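Local coordinates for protein toxin 2A (Paenibacillus larvae, PDB 5URP) that is an ADP-ribosyltransferase toxin and virulence factor that probably transfers ADP-ribose from NAD+ to a host protein, at residues I24-D29 / K34-K39; S42-T47 / I93-K98; E86-A91 / R146-T151; L168-G173 / M191-D196. All coordinates share one frame; numbering follows the deposited sequence.

Contact 1 (I24-D29 / K34-K39)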
loop_
_atom_site.group_PDB
_atom_site.type_symbol
_atom_site.label_atom_id
_atom_site.label_comp_id
_atom_site.label_asym_id
_atom_site.label_seq_id
_atom_site.Cartn_x
_atom_site.Cartn_y
_atom_site.Cartn_z
ATOM N N ILE A 24 7.003 12.537 -8.519
ATOM C CA ILE A 24 5.810 13.222 -8.028
ATOM C C ILE A 24 5.565 12.802 -6.591
ATOM O O ILE A 24 5.510 11.605 -6.282
ATOM C CB ILE A 24 4.582 12.881 -8.884
ATOM C CG1 ILE A 24 4.791 13.271 -10.355
ATOM C CG2 ILE A 24 3.344 13.566 -8.316
ATOM C CD1 ILE A 24 3.715 12.692 -11.238
ATOM N N ASP A 25 5.331 13.780 -5.720
ATOM C CA ASP A 25 4.956 13.497 -4.337
ATOM C C ASP A 25 3.955 14.569 -3.930
ATOM O O ASP A 25 4.322 15.740 -3.827
ATOM C CB ASP A 25 6.195 13.491 -3.444
ATOM C CG ASP A 25 5.886 13.277 -1.978
ATOM O OD1 ASP A 25 4.717 13.023 -1.602
ATOM O OD2 ASP A 25 6.845 13.356 -1.198
ATOM N N PHE A 26 2.694 14.174 -3.781
ATOM C CA PHE A 26 1.610 15.094 -3.471
ATOM C C PHE A 26 1.538 15.456 -1.998
ATOM O O PHE A 26 0.835 16.409 -1.657
ATOM C CB PHE A 26 0.285 14.487 -3.927
ATOM C CG PHE A 26 0.177 14.362 -5.425
ATOM C CD1 PHE A 26 0.094 15.484 -6.216
ATOM C CD2 PHE A 26 0.180 13.120 -6.030
ATOM C CE1 PHE A 26 0.015 15.366 -7.601
ATOM C CE2 PHE A 26 0.101 13.008 -7.413
ATOM C CZ PHE A 26 0.016 14.111 -8.173
ATOM N N ARG A 27 2.265 14.750 -1.137
ATOM C CA ARG A 27 2.337 15.042 0.299
ATOM C C ARG A 27 0.913 15.000 0.841
ATOM O O ARG A 27 0.353 13.896 0.916
ATOM C CB ARG A 27 3.116 16.338 0.542
ATOM C CG ARG A 27 4.607 16.222 0.159
ATOM C CD ARG A 27 5.431 17.428 0.604
ATOM N NE ARG A 27 5.348 17.671 2.044
ATOM C CZ ARG A 27 6.167 17.151 2.958
ATOM N NH1 ARG A 27 7.155 16.340 2.600
ATOM N NH2 ARG A 27 5.993 17.446 4.242
ATOM N N ILE A 28 0.320 16.114 1.274
ATOM C CA ILE A 28 -1.064 16.086 1.774
ATOM C C ILE A 28 -2.029 16.813 0.839
ATOM O O ILE A 28 -3.171 17.080 1.223
ATOM C CB ILE A 28 -1.151 16.669 3.199
ATOM C CG1 ILE A 28 -0.663 18.111 3.225
ATOM C CG2 ILE A 28 -0.345 15.811 4.168
ATOM C CD1 ILE A 28 -0.990 18.834 4.576
ATOM N N ASP A 29 -1.603 17.137 -0.383
ATOM C CA ASP A 29 -2.413 17.973 -1.280
ATOM C C ASP A 29 -3.392 17.079 -2.028
ATOM O O ASP A 29 -3.139 16.618 -3.143
ATOM C CB ASP A 29 -1.535 18.772 -2.236
ATOM C CG ASP A 29 -2.310 19.811 -3.026
ATOM O OD1 ASP A 29 -3.543 19.663 -3.207
ATOM O OD2 ASP A 29 -1.685 20.788 -3.486
ATOM N N LYS A 34 -5.825 14.153 -6.609
ATOM C CA LYS A 34 -7.026 13.641 -7.246
ATOM C C LYS A 34 -7.019 13.916 -8.754
ATOM O O LYS A 34 -7.375 13.042 -9.556
ATOM C CB LYS A 34 -8.225 14.265 -6.554
ATOM C CG LYS A 34 -9.482 13.461 -6.508
ATOM C CD LYS A 34 -10.432 14.080 -5.479
ATOM C CE LYS A 34 -11.864 14.165 -5.987
ATOM N NZ LYS A 34 -12.543 12.839 -6.056
ATOM N N LYS A 35 -6.592 15.113 -9.166
ATOM C CA LYS A 35 -6.544 15.428 -10.597
ATOM C C LYS A 35 -5.572 14.522 -11.348
ATOM O O LYS A 35 -5.857 14.091 -12.481
ATOM C CB LYS A 35 -6.152 16.896 -10.793
ATOM C CG LYS A 35 -5.822 17.278 -12.248
ATOM C CD LYS A 35 -5.736 18.801 -12.443
ATOM C CE LYS A 35 -5.617 19.169 -13.921
ATOM N NZ LYS A 35 -6.749 18.623 -14.754
ATOM N N TRP A 36 -4.397 14.267 -10.761
ATOM C CA TRP A 36 -3.391 13.414 -11.387
ATOM C C TRP A 36 -3.885 11.985 -11.475
ATOM O O TRP A 36 -3.774 11.335 -12.527
ATOM C CB TRP A 36 -2.092 13.476 -10.592
ATOM C CG TRP A 36 -0.991 12.621 -11.119
ATOM C CD1 TRP A 36 0.011 13.011 -11.972
ATOM C CD2 TRP A 36 -0.753 11.234 -10.831
ATOM N NE1 TRP A 36 0.854 11.957 -12.225
ATOM C CE2 TRP A 36 0.408 10.854 -11.551
ATOM C CE3 TRP A 36 -1.406 10.278 -10.048
ATOM C CZ2 TRP A 36 0.928 9.564 -11.500
ATOM C CZ3 TRP A 36 -0.893 8.994 -10.007
ATOM C CH2 TRP A 36 0.268 8.652 -10.715
ATOM N N GLY A 37 -4.448 11.481 -10.375
ATOM C CA GLY A 37 -4.891 10.098 -10.358
ATOM C C GLY A 37 -6.011 9.838 -11.345
ATOM O O GLY A 37 -6.040 8.798 -12.007
ATOM N N LYS A 38 -6.938 10.785 -11.470
ATOM C CA LYS A 38 -8.051 10.613 -12.399
ATOM C C LYS A 38 -7.581 10.506 -13.848
ATOM O O LYS A 38 -8.220 9.821 -14.648
ATOM C CB LYS A 38 -9.039 11.755 -12.262
ATOM C CG LYS A 38 -9.876 11.686 -11.014
ATOM C CD LYS A 38 -10.802 12.870 -10.938
ATOM C CE LYS A 38 -11.636 12.863 -9.675
ATOM N NZ LYS A 38 -12.333 14.162 -9.472
ATOM N N LYS A 39 -6.475 11.165 -14.202
ATOM C CA LYS A 39 -5.922 11.017 -15.549
ATOM C C LYS A 39 -5.405 9.606 -15.777
ATOM O O LYS A 39 -5.573 9.045 -16.866
ATOM C CB LYS A 39 -4.799 12.025 -15.767
ATOM C CG LYS A 39 -5.281 13.447 -15.911
ATOM C CD LYS A 39 -4.102 14.362 -16.107
ATOM C CE LYS A 39 -4.493 15.813 -15.965
ATOM N NZ LYS A 39 -3.626 16.646 -16.864
#
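The chain enters the N-terminal helix 30-45 through a type II' beta turn, Phe-26 to Asp-29, and Ile-24 and Phe-26 at the start of this entry pack back onto Trp-36, in the second turn of the helix. Phe-26 brings the far end of its ring: CZ lies 3.3 Å from Trp-36 CB and 3.5 Å from Trp-36 CG. The two side chains cross at about a right angle, with Phe-26 CE2 3.6 Å above one face of the Trp-36 indole, offset toward its rim. The Phe-26 ring and the five-membered ring of Trp-36 meet obliquely, their planes at 58°. Trp-36 is presented by a first torsion that sets CG opposite the backbone N (179°), swinging the indole out toward the incoming chain. On its pyrrole side the methyl CD1 of Ile-24 comes in at an oblique slant, 3.8 Å from Trp-36 CD1. The other branch of Ile-24, CG2, sits over one face of the Phe-26 ring, toward its rim. Asp-29 OD1 caps the helix at Lys-32 N, while Asp-25 OD1 accepts from Arg-27 N at 3.0 Å in an Asx turn and also bonds to Tyr-104 OH. Trp-36 NE1 donates to Asp-99 OD2. Across the two segments the contact is therefore apolar, and a bonded indole N-H probably fixes how the ring is turned against Ile-24 and Phe-26.

Contact 2 (S42-T47 / I93-K98)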
loop_
_atom_site.group_PDB
_atom_site.type_symbol
_atom_site.label_atom_id
_atom_site.label_comp_id
_atom_site.label_asym_id
_atom_site.label_seq_id
_atom_site.Cartn_x
_atom_site.Cartn_y
_atom_site.Cartn_z
ATOM N N SER A 42 -8.598 7.436 -16.001
ATOM C CA SER A 42 -9.342 7.631 -17.239
ATOM C C SER A 42 -8.802 6.733 -18.342
ATOM O O SER A 42 -9.567 6.202 -19.157
ATOM C CB SER A 42 -9.280 9.100 -17.649
ATOM O OG SER A 42 -9.990 9.310 -18.848
ATOM N N LYS A 43 -7.490 6.558 -18.399
ATOM C CA LYS A 43 -6.936 5.712 -19.451
ATOM C C LYS A 43 -7.143 4.241 -19.115
ATOM O O LYS A 43 -7.502 3.440 -19.983
ATOM C CB LYS A 43 -5.455 6.053 -19.657
ATOM C CG LYS A 43 -5.250 7.481 -20.138
ATOM C CD LYS A 43 -3.787 7.820 -20.389
ATOM C CE LYS A 43 -3.640 9.223 -20.966
ATOM N NZ LYS A 43 -2.218 9.586 -21.250
ATOM N N TRP A 44 -6.987 3.887 -17.846
ATOM C CA TRP A 44 -7.162 2.509 -17.408
ATOM C C TRP A 44 -8.584 2.018 -17.637
ATOM O O TRP A 44 -8.797 0.862 -18.030
ATOM C CB TRP A 44 -6.803 2.439 -15.931
ATOM C CG TRP A 44 -6.723 1.104 -15.310
ATOM C CD1 TRP A 44 -6.419 -0.092 -15.927
ATOM C CD2 TRP A 44 -6.881 0.814 -13.930
ATOM N NE1 TRP A 44 -6.389 -1.087 -14.995
ATOM C CE2 TRP A 44 -6.695 -0.569 -13.761
ATOM C CE3 TRP A 44 -7.187 1.593 -12.800
ATOM C CZ2 TRP A 44 -6.765 -1.181 -12.521
ATOM C CZ3 TRP A 44 -7.278 0.982 -11.564
ATOM C CH2 TRP A 44 -7.086 -0.403 -11.429
ATOM N N LYS A 45 -9.578 2.882 -17.393
ATOM C CA LYS A 45 -10.953 2.390 -17.340
ATOM C C LYS A 45 -11.421 1.846 -18.683
ATOM O O LYS A 45 -12.253 0.936 -18.720
ATOM C CB LYS A 45 -11.915 3.470 -16.846
ATOM C CG LYS A 45 -12.366 4.517 -17.813
ATOM C CD LYS A 45 -13.539 5.239 -17.176
ATOM C CE LYS A 45 -14.361 6.040 -18.139
ATOM N NZ LYS A 45 -15.650 6.403 -17.497
ATOM N N SER A 46 -10.927 2.385 -19.798
ATOM C CA SER A 46 -11.387 1.855 -21.082
ATOM C C SER A 46 -10.828 0.476 -21.390
ATOM O O SER A 46 -11.244 -0.130 -22.393
ATOM C CB SER A 46 -11.008 2.784 -22.231
ATOM O OG SER A 46 -9.630 3.045 -22.152
ATOM N N THR A 47 -9.869 -0.007 -20.610
ATOM C CA THR A 47 -9.346 -1.358 -20.786
ATOM C C THR A 47 -9.987 -2.363 -19.854
ATOM O O THR A 47 -9.875 -3.567 -20.103
ATOM C CB THR A 47 -7.829 -1.400 -20.566
ATOM O OG1 THR A 47 -7.522 -1.302 -19.181
ATOM C CG2 THR A 47 -7.124 -0.288 -21.411
ATOM N N ILE A 93 -2.445 -5.380 -14.399
ATOM C CA ILE A 93 -1.428 -5.336 -15.461
ATOM C C ILE A 93 -1.872 -4.525 -16.664
ATOM O O ILE A 93 -1.086 -4.333 -17.605
ATOM C CB ILE A 93 -0.995 -6.757 -15.862
ATOM C CG1 ILE A 93 -2.161 -7.574 -16.423
ATOM C CG2 ILE A 93 -0.360 -7.414 -14.644
ATOM C CD1 ILE A 93 -1.757 -8.955 -16.919
ATOM N N LYS A 94 -3.082 -3.987 -16.646
ATOM C CA LYS A 94 -3.578 -3.131 -17.707
ATOM C C LYS A 94 -3.214 -1.660 -17.520
ATOM O O LYS A 94 -3.695 -0.819 -18.283
ATOM C CB LYS A 94 -5.091 -3.255 -17.819
ATOM C CG LYS A 94 -5.562 -4.671 -18.085
ATOM C CD LYS A 94 -7.039 -4.686 -18.378
ATOM C CE LYS A 94 -7.524 -6.085 -18.690
ATOM N NZ LYS A 94 -8.973 -6.117 -19.035
ATOM N N THR A 95 -2.407 -1.317 -16.535
ATOM C CA THR A 95 -2.000 0.071 -16.452
ATOM C C THR A 95 -0.537 0.154 -16.055
ATOM O O THR A 95 0.064 -0.801 -15.575
ATOM C CB THR A 95 -2.931 0.850 -15.523
ATOM O OG1 THR A 95 -2.717 2.272 -15.685
ATOM C CG2 THR A 95 -2.752 0.369 -14.081
ATOM N N LYS A 96 0.051 1.290 -16.380
ATOM C CA LYS A 96 1.475 1.535 -16.231
ATOM C C LYS A 96 1.609 3.007 -15.883
ATOM O O LYS A 96 0.976 3.846 -16.530
ATOM C CB LYS A 96 2.242 1.220 -17.535
ATOM C CG LYS A 96 3.028 -0.069 -17.531
ATOM C CD LYS A 96 3.949 -0.156 -18.726
ATOM C CE LYS A 96 4.980 -1.234 -18.539
ATOM N NZ LYS A 96 4.436 -2.546 -18.989
ATOM N N LEU A 97 2.424 3.322 -14.888
ATOM C CA LEU A 97 2.596 4.718 -14.501
ATOM C C LEU A 97 3.361 5.467 -15.576
ATOM O O LEU A 97 4.410 5.007 -16.027
ATOM C CB LEU A 97 3.356 4.843 -13.184
ATOM C CG LEU A 97 2.611 4.318 -11.965
ATOM C CD1 LEU A 97 3.499 4.523 -10.746
ATOM C CD2 LEU A 97 1.258 5.015 -11.818
ATOM N N LYS A 98 2.835 6.639 -15.951
ATOM C CA LYS A 98 3.559 7.550 -16.831
ATOM C C LYS A 98 4.700 8.254 -16.106
ATOM O O LYS A 98 5.717 8.568 -16.724
ATOM C CB LYS A 98 2.598 8.597 -17.423
ATOM C CG LYS A 98 3.271 9.530 -18.437
ATOM C CD LYS A 98 2.281 10.440 -19.155
ATOM C CE LYS A 98 2.994 11.652 -19.772
ATOM N NZ LYS A 98 2.202 12.357 -20.839
#
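Thr-95 and Lys-94 meet Trp-44 and Thr-47 of segment 42-47 by three kinds of interaction. The first is CH-pi: Thr-95 CB stands over one face of the Trp-44 indole, 3.9 Å from the centroid of the five-membered ring and 20° off its normal, with CG2 over the same face, close above the middle of that ring. The second is van der Waals contact at the ring edge, where Lys-94 CB lies in the indole plane, 3.8 Å from Trp-44 NE1; that N-H is spent on Ala-91 O of helix 79-92. The third is polar. Lys-94, extended beyond CG, runs past Thr-47 in the opposite direction, its CB 3.4 Å from Thr-47 OG1, and its NZ donates to Thr-47 O at 2.9 Å from 29° out of the carbonyl plane. The same ammonium has a salt bridge to Glu-52. Thr-47 is itself tied down, OG1 donating to a lone pair of Trp-44 O at 2.8 Å while its backbone N bonds to the same oxygen. Together these contacts join the C-terminal part of helix 30-45 and the residues after it to the loop following helix 79-92, within the helical region that precedes strand 101-107, as in ADP-ribosyltransferase exoenzymes.

Contact 3 (E86-A91 / R146-T151); sequences ELIDKA and RGYLST
Tyr-148 reaches from just before strand 149-152 to helix 79-92, where Ile-88 and Asp-89 receive its ring. From CB the chain turns with CG opposite the carbonyl carbon (chi1 -62°), which sends the ring toward the helix. Along the ring the contact tightens: CD1 is 4.1 Å from Ile-88 CG2, and the next atom, CE1, is 3.5 Å from that same methyl, which lies over one face. CE1 also has Asp-89 OD1 at 3.4 Å, near the plane at the ring edge. At the tip, OH rests against Ile-88 CB and donates a 2.8 Å hydrogen bond to Asp-89 OD1. The hydroxyl meets that oxygen from above the carboxylate, 53° out of its plane, and the carboxylate and ring planes are 58° apart. Ile-66 and Leu-70 of helix 64-72 also touch the ring. Two residues on, Ser-150 opens what is probably the Ser-Thr-Ser motif of this family, its OG bonded to Glu-190. The other carboxylate oxygen, Asp-89 OD2, forms a salt bridge to Arg-195. Asp-89 thus divides its two oxygens between a buried phenol and a guanidinium, and the positive charge nearby would help to keep the carboxylate ionised.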
loop_
_atom_site.group_PDB
_atom_site.type_symbol
_atom_site.label_atom_id
_atom_site.label_comp_id
_atom_site.label_asym_id
_atom_site.label_seq_id
_atom_site.Cartn_x
_atom_site.Cartn_y
_atom_site.Cartn_z
ATOM N N GLU A 86 -7.733 -13.705 -9.608
ATOM C CA GLU A 86 -7.402 -13.718 -11.035
ATOM C C GLU A 86 -7.894 -12.447 -11.724
ATOM O O GLU A 86 -7.181 -11.856 -12.545
ATOM C CB GLU A 86 -7.995 -14.977 -11.690
ATOM C CG GLU A 86 -7.849 -15.058 -13.191
ATOM C CD GLU A 86 -8.505 -16.307 -13.772
ATOM O OE1 GLU A 86 -9.126 -17.080 -13.005
ATOM O OE2 GLU A 86 -8.399 -16.509 -14.999
ATOM N N LEU A 87 -9.091 -11.978 -11.364
ATOM C CA LEU A 87 -9.659 -10.785 -11.985
ATOM C C LEU A 87 -8.890 -9.530 -11.592
ATOM O O LEU A 87 -8.572 -8.687 -12.444
ATOM C CB LEU A 87 -11.141 -10.676 -11.592
ATOM C CG LEU A 87 -12.059 -11.653 -12.314
ATOM C CD1 LEU A 87 -13.422 -11.812 -11.607
ATOM C CD2 LEU A 87 -12.266 -11.187 -13.732
ATOM N N ILE A 88 -8.588 -9.372 -10.299
ATOM C CA ILE A 88 -7.811 -8.218 -9.878
ATOM C C ILE A 88 -6.420 -8.244 -10.488
ATOM O O ILE A 88 -5.920 -7.214 -10.945
ATOM C CB ILE A 88 -7.756 -8.154 -8.344
ATOM C CG1 ILE A 88 -9.174 -8.090 -7.795
ATOM C CG2 ILE A 88 -6.961 -6.946 -7.935
ATOM C CD1 ILE A 88 -9.256 -8.224 -6.288
ATOM N N ASP A 89 -5.786 -9.423 -10.518
ATOM C CA ASP A 89 -4.453 -9.552 -11.113
ATOM C C ASP A 89 -4.478 -9.079 -12.550
ATOM O O ASP A 89 -3.601 -8.318 -12.991
ATOM C CB ASP A 89 -3.990 -11.007 -11.080
ATOM C CG ASP A 89 -3.575 -11.479 -9.714
ATOM O OD1 ASP A 89 -3.526 -10.673 -8.783
ATOM O OD2 ASP A 89 -3.256 -12.691 -9.632
ATOM N N LYS A 90 -5.475 -9.541 -13.297
ATOM C CA LYS A 90 -5.602 -9.218 -14.710
ATOM C C LYS A 90 -5.878 -7.741 -14.912
ATOM O O LYS A 90 -5.424 -7.158 -15.900
ATOM C CB LYS A 90 -6.705 -10.091 -15.309
ATOM C CG LYS A 90 -7.041 -9.924 -16.774
ATOM C CD LYS A 90 -7.950 -11.080 -17.256
ATOM C CE LYS A 90 -9.318 -11.160 -16.542
ATOM N NZ LYS A 90 -10.401 -10.295 -17.147
ATOM N N ALA A 91 -6.618 -7.113 -13.985
ATOM C CA ALA A 91 -6.882 -5.689 -14.091
ATOM C C ALA A 91 -5.626 -4.857 -13.853
ATOM O O ALA A 91 -5.412 -3.842 -14.528
ATOM C CB ALA A 91 -7.990 -5.298 -13.091
ATOM N N ARG A 146 2.586 -10.453 0.250
ATOM C CA ARG A 146 1.809 -11.481 -0.431
ATOM C C ARG A 146 0.392 -11.041 -0.779
ATOM O O ARG A 146 -0.149 -11.497 -1.783
ATOM C CB ARG A 146 1.797 -12.744 0.420
ATOM C CG ARG A 146 3.236 -13.290 0.542
ATOM C CD ARG A 146 3.362 -14.697 1.081
ATOM N NE ARG A 146 4.747 -14.947 1.486
ATOM C CZ ARG A 146 5.289 -16.147 1.658
ATOM N NH1 ARG A 146 4.578 -17.249 1.440
ATOM N NH2 ARG A 146 6.558 -16.239 2.035
ATOM N N GLY A 147 -0.249 -10.183 0.038
ATOM C CA GLY A 147 -1.526 -9.619 -0.363
ATOM C C GLY A 147 -1.353 -8.524 -1.390
ATOM O O GLY A 147 -0.246 -8.172 -1.774
ATOM N N TYR A 148 -2.473 -7.939 -1.831
ATOM C CA TYR A 148 -2.362 -6.691 -2.568
ATOM C C TYR A 148 -1.867 -5.574 -1.648
ATOM O O TYR A 148 -2.033 -5.612 -0.427
ATOM C CB TYR A 148 -3.707 -6.313 -3.201
ATOM C CG TYR A 148 -4.179 -7.327 -4.207
ATOM C CD1 TYR A 148 -3.684 -7.334 -5.523
ATOM C CD2 TYR A 148 -5.064 -8.317 -3.836
ATOM C CE1 TYR A 148 -4.116 -8.293 -6.433
ATOM C CE2 TYR A 148 -5.490 -9.281 -4.719
ATOM C CZ TYR A 148 -5.013 -9.273 -6.016
ATOM O OH TYR A 148 -5.476 -10.253 -6.828
ATOM N N LEU A 149 -1.258 -4.572 -2.242
ATOM C CA LEU A 149 -0.664 -3.472 -1.494
ATOM C C LEU A 149 -1.462 -2.208 -1.784
ATOM O O LEU A 149 -1.284 -1.556 -2.815
ATOM C CB LEU A 149 0.812 -3.333 -1.853
ATOM C CG LEU A 149 1.651 -2.405 -0.992
ATOM C CD1 LEU A 149 1.590 -2.787 0.475
ATOM C CD2 LEU A 149 3.105 -2.445 -1.488
ATOM N N SER A 150 -2.353 -1.867 -0.844
ATOM C CA SER A 150 -3.152 -0.659 -0.915
ATOM C C SER A 150 -2.355 0.497 -0.325
ATOM O O SER A 150 -1.867 0.405 0.811
ATOM C CB SER A 150 -4.464 -0.831 -0.132
ATOM O OG SER A 150 -5.337 -1.771 -0.736
ATOM N N THR A 151 -2.250 1.584 -1.081
ATOM C CA THR A 151 -1.506 2.770 -0.695
ATOM C C THR A 151 -2.345 3.974 -1.093
ATOM O O THR A 151 -3.401 3.823 -1.708
ATOM C CB THR A 151 -0.144 2.837 -1.394
ATOM O OG1 THR A 151 -0.334 3.135 -2.775
ATOM C CG2 THR A 151 0.608 1.526 -1.247
#

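Contact 4 (L168-G173 / M191-D196)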
loop_
_atom_site.group_PDB
_atom_site.type_symbol
_atom_site.label_atom_id
_atom_site.label_comp_id
_atom_site.label_asym_id
_atom_site.label_seq_id
_atom_site.Cartn_x
_atom_site.Cartn_y
_atom_site.Cartn_z
ATOM N N LEU A 168 6.522 5.118 -0.037
ATOM C CA LEU A 168 6.956 4.150 -1.044
ATOM C C LEU A 168 7.087 4.830 -2.393
ATOM O O LEU A 168 6.154 5.478 -2.860
ATOM C CB LEU A 168 5.935 3.009 -1.100
ATOM C CG LEU A 168 6.182 1.866 -2.036
ATOM C CD1 LEU A 168 7.334 1.057 -1.484
ATOM C CD2 LEU A 168 4.920 1.037 -2.107
ATOM N N LYS A 169 8.236 4.660 -3.052
ATOM C CA LYS A 169 8.427 5.223 -4.377
ATOM C C LYS A 169 8.092 4.148 -5.398
ATOM O O LYS A 169 8.584 3.027 -5.282
ATOM C CB LYS A 169 9.869 5.698 -4.564
ATOM C CG LYS A 169 10.303 6.737 -3.547
ATOM C CD LYS A 169 11.796 6.998 -3.595
ATOM C CE LYS A 169 12.226 7.999 -2.535
ATOM N NZ LYS A 169 13.707 8.132 -2.452
ATOM N N ILE A 170 7.223 4.466 -6.350
ATOM C CA ILE A 170 6.845 3.545 -7.423
ATOM C C ILE A 170 7.486 4.071 -8.703
ATOM O O ILE A 170 7.232 5.221 -9.075
ATOM C CB ILE A 170 5.322 3.435 -7.626
ATOM C CG1 ILE A 170 4.571 3.135 -6.346
ATOM C CG2 ILE A 170 5.006 2.314 -8.606
ATOM C CD1 ILE A 170 3.083 3.331 -6.533
ATOM N N PRO A 171 8.283 3.274 -9.419
ATOM C CA PRO A 171 8.962 3.797 -10.608
ATOM C C PRO A 171 8.041 3.953 -11.806
ATOM O O PRO A 171 7.056 3.233 -11.971
ATOM C CB PRO A 171 10.028 2.734 -10.898
ATOM C CG PRO A 171 9.497 1.470 -10.305
ATOM C CD PRO A 171 8.744 1.921 -9.052
ATOM N N LYS A 172 8.396 4.902 -12.670
ATOM C CA LYS A 172 7.697 5.044 -13.934
ATOM C C LYS A 172 7.693 3.697 -14.646
ATOM O O LYS A 172 8.683 2.959 -14.604
ATOM C CB LYS A 172 8.376 6.116 -14.800
ATOM C CG LYS A 172 7.890 6.175 -16.270
ATOM C CD LYS A 172 8.634 7.249 -17.028
ATOM C CE LYS A 172 8.103 7.391 -18.445
ATOM N NZ LYS A 172 8.424 8.739 -18.940
ATOM N N GLY A 173 6.576 3.388 -15.300
ATOM C CA GLY A 173 6.403 2.097 -15.941
ATOM C C GLY A 173 5.901 1.010 -15.013
ATOM O O GLY A 173 5.616 -0.105 -15.478
ATOM N N MET A 191 -3.988 4.044 -4.482
ATOM C CA MET A 191 -3.214 3.421 -5.555
ATOM C C MET A 191 -3.036 1.963 -5.151
ATOM O O MET A 191 -2.453 1.668 -4.098
ATOM C CB MET A 191 -1.857 4.100 -5.752
ATOM C CG MET A 191 -1.902 5.516 -6.205
ATOM S SD MET A 191 -2.501 5.717 -7.893
ATOM C CE MET A 191 -1.285 4.799 -8.793
ATOM N N LEU A 192 -3.520 1.048 -5.984
ATOM C CA LEU A 192 -3.497 -0.367 -5.665
ATOM C C LEU A 192 -2.363 -1.014 -6.439
ATOM O O LEU A 192 -2.315 -0.891 -7.664
ATOM C CB LEU A 192 -4.830 -1.004 -6.027
ATOM C CG LEU A 192 -5.005 -2.489 -5.738
ATOM C CD1 LEU A 192 -4.737 -2.817 -4.291
ATOM C CD2 LEU A 192 -6.397 -2.959 -6.142
ATOM N N LEU A 193 -1.468 -1.671 -5.731
ATOM C CA LEU A 193 -0.332 -2.331 -6.377
ATOM C C LEU A 193 -0.568 -3.837 -6.390
ATOM O O LEU A 193 -1.268 -4.392 -5.532
ATOM C CB LEU A 193 0.981 -2.024 -5.650
ATOM C CG LEU A 193 1.718 -0.696 -5.855
ATOM C CD1 LEU A 193 2.572 -0.425 -4.620
ATOM C CD2 LEU A 193 2.639 -0.657 -7.021
ATOM N N PRO A 194 0.029 -4.537 -7.353
ATOM C CA PRO A 194 -0.155 -5.981 -7.467
ATOM C C PRO A 194 0.249 -6.723 -6.214
ATOM O O PRO A 194 1.075 -6.254 -5.427
ATOM C CB PRO A 194 0.786 -6.361 -8.629
ATOM C CG PRO A 194 0.967 -5.112 -9.409
ATOM C CD PRO A 194 0.829 -3.973 -8.454
ATOM N N ARG A 195 -0.354 -7.891 -6.027
ATOM C CA ARG A 195 0.129 -8.797 -5.003
ATOM C C ARG A 195 1.553 -9.257 -5.332
ATOM O O ARG A 195 2.009 -9.166 -6.466
ATOM C CB ARG A 195 -0.823 -9.982 -4.864
ATOM C CG ARG A 195 -0.785 -11.010 -5.973
ATOM C CD ARG A 195 -1.943 -11.989 -5.819
ATOM N NE ARG A 195 -2.013 -12.931 -6.922
ATOM C CZ ARG A 195 -1.403 -14.107 -6.961
ATOM N NH1 ARG A 195 -0.635 -14.526 -5.957
ATOM N NH2 ARG A 195 -1.563 -14.872 -8.026
ATOM N N ASP A 196 2.251 -9.728 -4.299
ATOM C CA ASP A 196 3.649 -10.128 -4.376
ATOM C C ASP A 196 4.567 -8.974 -4.778
ATOM O O ASP A 196 5.600 -9.184 -5.432
ATOM C CB ASP A 196 3.800 -11.310 -5.340
ATOM C CG ASP A 196 3.173 -12.589 -4.807
ATOM O OD1 ASP A 196 3.221 -12.816 -3.585
ATOM O OD2 ASP A 196 2.694 -13.412 -5.620
#
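Ile-170 and Leu-193 stand nearest across the two segments, their CA atoms 9.3 Å apart, a spacing of strands in separate sheets that meet through side chains. Leu-193 fills the gap with both of its methyls. With CG set opposite the carbonyl carbon, chi1 -79°, the isobutyl group projects toward strand 164-170, and its fork addresses two residues on the same face of that strand. Leu-193 CD1 meets Leu-168 CD2 end on, at 3.7 Å. Leu-193 CD2 goes to Ile-170, 4.0 Å from CD1 of the isoleucine and 4.1 Å from its CG2, again tip to tip. The two sheets concerned are the five-stranded mixed one, to which 164-170 belongs, and the three-stranded antiparallel one holding 190-193; their apposition is the central sheet packing of the ADP-ribosyltransferase fold, and all three touching residues are buried in it. Leu-168 reaches Leu-193 with its CG swung opposite the backbone N (-178°), which points CD2 at Leu-193 CD1. Neighbouring strands enclose the group: Leu-149 of strand 149-152 touches both leucines, and Val-103 of strand 101-107 lies against Leu-168 and Ile-170. From the end of strand 214-221, Val-221 also packs on Leu-168 and Ile-170.

In the fold
Contacts 3 and 4 are closest, their centres about 10 Å apart, because strands 149-152 and 190-193 pair in the three-stranded sheet: Leu-149 O receives Leu-193 N at 2.9 Å. The centres of contacts 2 and 4 are about 13 Å apart, and Gly-173 N joins them by bonding to Leu-97 O at 2.8 Å. Contacts 1 and 2 share one helix, the N-terminal one. Their centres are about 16 Å apart, and Trp-36 CH2 meets Leu-97 CD2 at 3.9 Å. Contact 1 also reaches contact 4, Trp-36 CZ3 being 4.2 Å from Met-191 SD. Given the Ser-150 and Glu-190 pairing, contacts 3 and 4 probably lie beside the active site.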